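PDB 2OG9: mandelate racemase/muconate lactonizing enzyme from Polaromonas sp., which belongs to the enolase superfamily and is probably an acid-sugar or mandelate-type enzyme that abstracts the proton beside a carboxylate in a TIM-barrel active site. Local coordinates for residues D91-A96 against A131-L136. Residues are numbered along the deposited sequence; the frame is centred on the assembly and turned at random.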
ATOM      1  N   ASP A  91      23.529  37.446 -11.383  1.00 19.83           N
ATOM      2  CA  ASP A  91      24.461  37.168 -10.294  1.00 19.58           C
ATOM      3  C   ASP A  91      24.863  35.692 -10.433  1.00 18.95           C
ATOM      4  O   ASP A  91      24.041  34.801 -10.229  1.00 17.00           O
ATOM      5  CB  ASP A  91      23.761  37.395  -8.948  1.00 21.06           C
ATOM      6  CG  ASP A  91      24.717  37.332  -7.773  1.00 22.91           C
ATOM      7  OD1 ASP A  91      25.765  36.663  -7.895  1.00 21.81           O
ATOM      8  OD2 ASP A  91      24.413  37.939  -6.724  1.00 23.37           O
ATOM      9  N   PRO A  92      26.134  35.418 -10.776  1.00 18.46           N
ATOM     10  CA  PRO A  92      26.612  34.041 -10.942  1.00 17.86           C
ATOM     11  C   PRO A  92      26.501  33.136  -9.717  1.00 17.24           C
ATOM     12  O   PRO A  92      26.523  31.910  -9.851  1.00 16.01           O
ATOM     13  CB  PRO A  92      28.063  34.232 -11.389  1.00 18.85           C
ATOM     14  CG  PRO A  92      28.462  35.481 -10.649  1.00 17.53           C
ATOM     15  CD  PRO A  92      27.255  36.372 -10.883  1.00 17.98           C
ATOM     16  N   SER A  93      26.377  33.724  -8.530  1.00 16.63           N
ATOM     17  CA  SER A  93      26.281  32.927  -7.308  1.00 16.55           C
ATOM     18  C   SER A  93      24.928  32.236  -7.123  1.00 16.82           C
ATOM     19  O   SER A  93      24.830  31.255  -6.391  1.00 15.17           O
ATOM     20  CB  SER A  93      26.581  33.798  -6.079  1.00 19.06           C
ATOM     21  OG  SER A  93      27.965  34.115  -5.995  1.00 17.56           O
ATOM     22  N   ASP A  94      23.889  32.742  -7.777  1.00 15.76           N
ATOM     23  CA  ASP A  94      22.553  32.155  -7.660  1.00 17.83           C
ATOM     24  C   ASP A  94      22.411  31.065  -8.718  1.00 18.09           C
ATOM     25  O   ASP A  94      21.582  31.149  -9.632  1.00 15.92           O
ATOM     26  CB  ASP A  94      21.494  33.246  -7.847  1.00 17.71           C
ATOM     27  CG  ASP A  94      21.558  34.301  -6.764  1.00 21.02           C
ATOM     28  OD1 ASP A  94      21.997  33.974  -5.642  1.00 19.95           O
ATOM     29  OD2 ASP A  94      21.152  35.457  -7.018  1.00 24.22           O
ATOM     30  N   ILE A  95      23.232  30.030  -8.566  1.00 17.32           N
ATOM     31  CA  ILE A  95      23.294  28.928  -9.511  1.00 17.79           C
ATOM     32  C   ILE A  95      21.991  28.197  -9.802  1.00 17.38           C
ATOM     33  O   ILE A  95      21.613  28.055 -10.968  1.00 14.65           O
ATOM     34  CB  ILE A  95      24.374  27.912  -9.073  1.00 18.01           C
ATOM     35  CG1 ILE A  95      25.704  28.650  -8.865  1.00 16.17           C
ATOM     36  CG2 ILE A  95      24.528  26.816 -10.124  1.00 17.22           C
ATOM     37  CD1 ILE A  95      26.894  27.736  -8.587  1.00 18.29           C
ATOM     38  N   ALA A  96      21.309  27.733  -8.762  1.00 15.84           N
ATOM     39  CA  ALA A  96      20.046  27.017  -8.958  1.00 17.28           C
ATOM     40  C   ALA A  96      19.013  27.931  -9.616  1.00 17.74           C
ATOM     41  O   ALA A  96      18.283  27.512 -10.516  1.00 17.77           O
ATOM     42  CB  ALA A  96      19.521  26.497  -7.623  1.00 17.08           C
ATOM     43  N   ALA A 131      33.584  27.973  -6.809  1.00 16.06           N
ATOM     44  CA  ALA A 131      34.645  27.284  -6.073  1.00 17.30           C
ATOM     45  C   ALA A 131      35.929  28.122  -6.113  1.00 17.33           C
ATOM     46  O   ALA A 131      36.563  28.364  -5.081  1.00 15.79           O
ATOM     47  CB  ALA A 131      34.895  25.911  -6.684  1.00 19.18           C
ATOM     48  N   LYS A 132      36.301  28.561  -7.311  1.00 17.80           N
ATOM     49  CA  LYS A 132      37.498  29.386  -7.500  1.00 19.46           C
ATOM     50  C   LYS A 132      37.418  30.664  -6.667  1.00 20.75           C
ATOM     51  O   LYS A 132      38.426  31.139  -6.133  1.00 19.73           O
ATOM     52  CB  LYS A 132      37.671  29.739  -8.983  1.00 20.73           C
ATOM     53  CG  LYS A 132      38.112  28.562  -9.860  1.00 21.03           C
ATOM     54  CD  LYS A 132      38.070  28.897 -11.355  1.00 22.78           C
ATOM     55  CE  LYS A 132      38.587  27.730 -12.192  1.00 26.07           C
ATOM     56  NZ  LYS A 132      38.484  27.967 -13.665  1.00 26.82           N
ATOM     57  N   ARG A 133      36.214  31.214  -6.557  1.00 18.48           N
ATOM     58  CA  ARG A 133      35.994  32.428  -5.792  1.00 19.68           C
ATOM     59  C   ARG A 133      36.420  32.210  -4.344  1.00 20.96           C
ATOM     60  O   ARG A 133      36.931  33.121  -3.694  1.00 19.91           O
ATOM     61  CB  ARG A 133      34.511  32.834  -5.859  1.00 20.18           C
ATOM     62  CG  ARG A 133      34.182  34.152  -5.177  1.00 22.59           C
ATOM     63  CD  ARG A 133      32.677  34.331  -4.995  1.00 22.96           C
ATOM     64  NE  ARG A 133      31.965  34.515  -6.258  1.00 24.43           N
ATOM     65  CZ  ARG A 133      31.988  35.635  -6.974  1.00 26.72           C
ATOM     66  NH1 ARG A 133      32.689  36.678  -6.551  1.00 26.40           N
ATOM     67  NH2 ARG A 133      31.307  35.714  -8.111  1.00 23.15           N
ATOM     68  N   ALA A 134      36.219  30.996  -3.839  1.00 20.40           N
ATOM     69  CA  ALA A 134      36.592  30.676  -2.462  1.00 21.11           C
ATOM     70  C   ALA A 134      37.999  30.086  -2.359  1.00 20.55           C
ATOM     71  O   ALA A 134      38.456  29.757  -1.262  1.00 20.60           O
ATOM     72  CB  ALA A 134      35.580  29.702  -1.863  1.00 21.48           C
ATOM     73  N   GLY A 135      38.679  29.954  -3.494  1.00 20.24           N
ATOM     74  CA  GLY A 135      40.019  29.385  -3.496  1.00 20.59           C
ATOM     75  C   GLY A 135      39.986  27.921  -3.094  1.00 21.64           C
ATOM     76  O   GLY A 135      40.945  27.391  -2.521  1.00 21.52           O
ATOM     77  N   LEU A 136      38.883  27.254  -3.408  1.00 18.60           N
ATOM     78  CA  LEU A 136      38.718  25.850  -3.052  1.00 19.67           C
ATOM     79  C   LEU A 136      38.442  24.966  -4.256  1.00 18.82           C
ATOM     80  O   LEU A 136      37.880  25.416  -5.255  1.00 17.83           O
ATOM     81  CB  LEU A 136      37.545  25.686  -2.080  1.00 19.71           C
ATOM     82  CG  LEU A 136      37.531  26.405  -0.734  1.00 19.70           C
ATOM     83  CD1 LEU A 136      36.164  26.181  -0.065  1.00 20.49           C
ATOM     84  CD2 LEU A 136      38.656  25.888   0.140  1.00 19.16           C
TER
HETATM   85  O   HOH W   1      30.166  33.011  -7.616  1.00 23.79           O
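Arg133 reaches from the last turn of helix 114-133 to the turn that precedes helix 95-104, meeting Pro92 and Ser93 with its guanidinium end. Direct touching is slight, a van der Waals contact between proline ring and guanidinium edge: Pro92 CG lies 3.8 Å from Arg133 NH2, near the guanidinium plane, the two side chains crossing at about a right angle. CG of Arg133 stands anti to the backbone N (chi1 -176°), which sends the chain out from the helix before it bends at chi3. The polar link runs through a water. Arg133 NE donates to it at 2.7 Å, in the guanidinium plane, and the same water is hydrogen-bonded to Ser93 OG at 2.9 Å.

Local bonds shape both ends. Asp91 OD1 accepts from Ser93 N at 3.1 Å, an Asx turn, while Asp94 N to Asp91 O (3.2 Å) closes a type I turn whose second position suits proline, its ring fixing phi near -60°. Gly135 ends the helix in a Schellman motif, its positive phi favouring glycine.

Lys140 of the second subunit forms salt bridges with Asp91 and Asp94, and Leu136 of that subunit packs on Ser93. Long, many-handed arginine gives NE to the water and NH2 to a salt bridge with Asp13; serine's small hydroxyl bonds both water and Ser12 OG. The segments are thus held indirectly, through water and the chain's modelled N-terminal end.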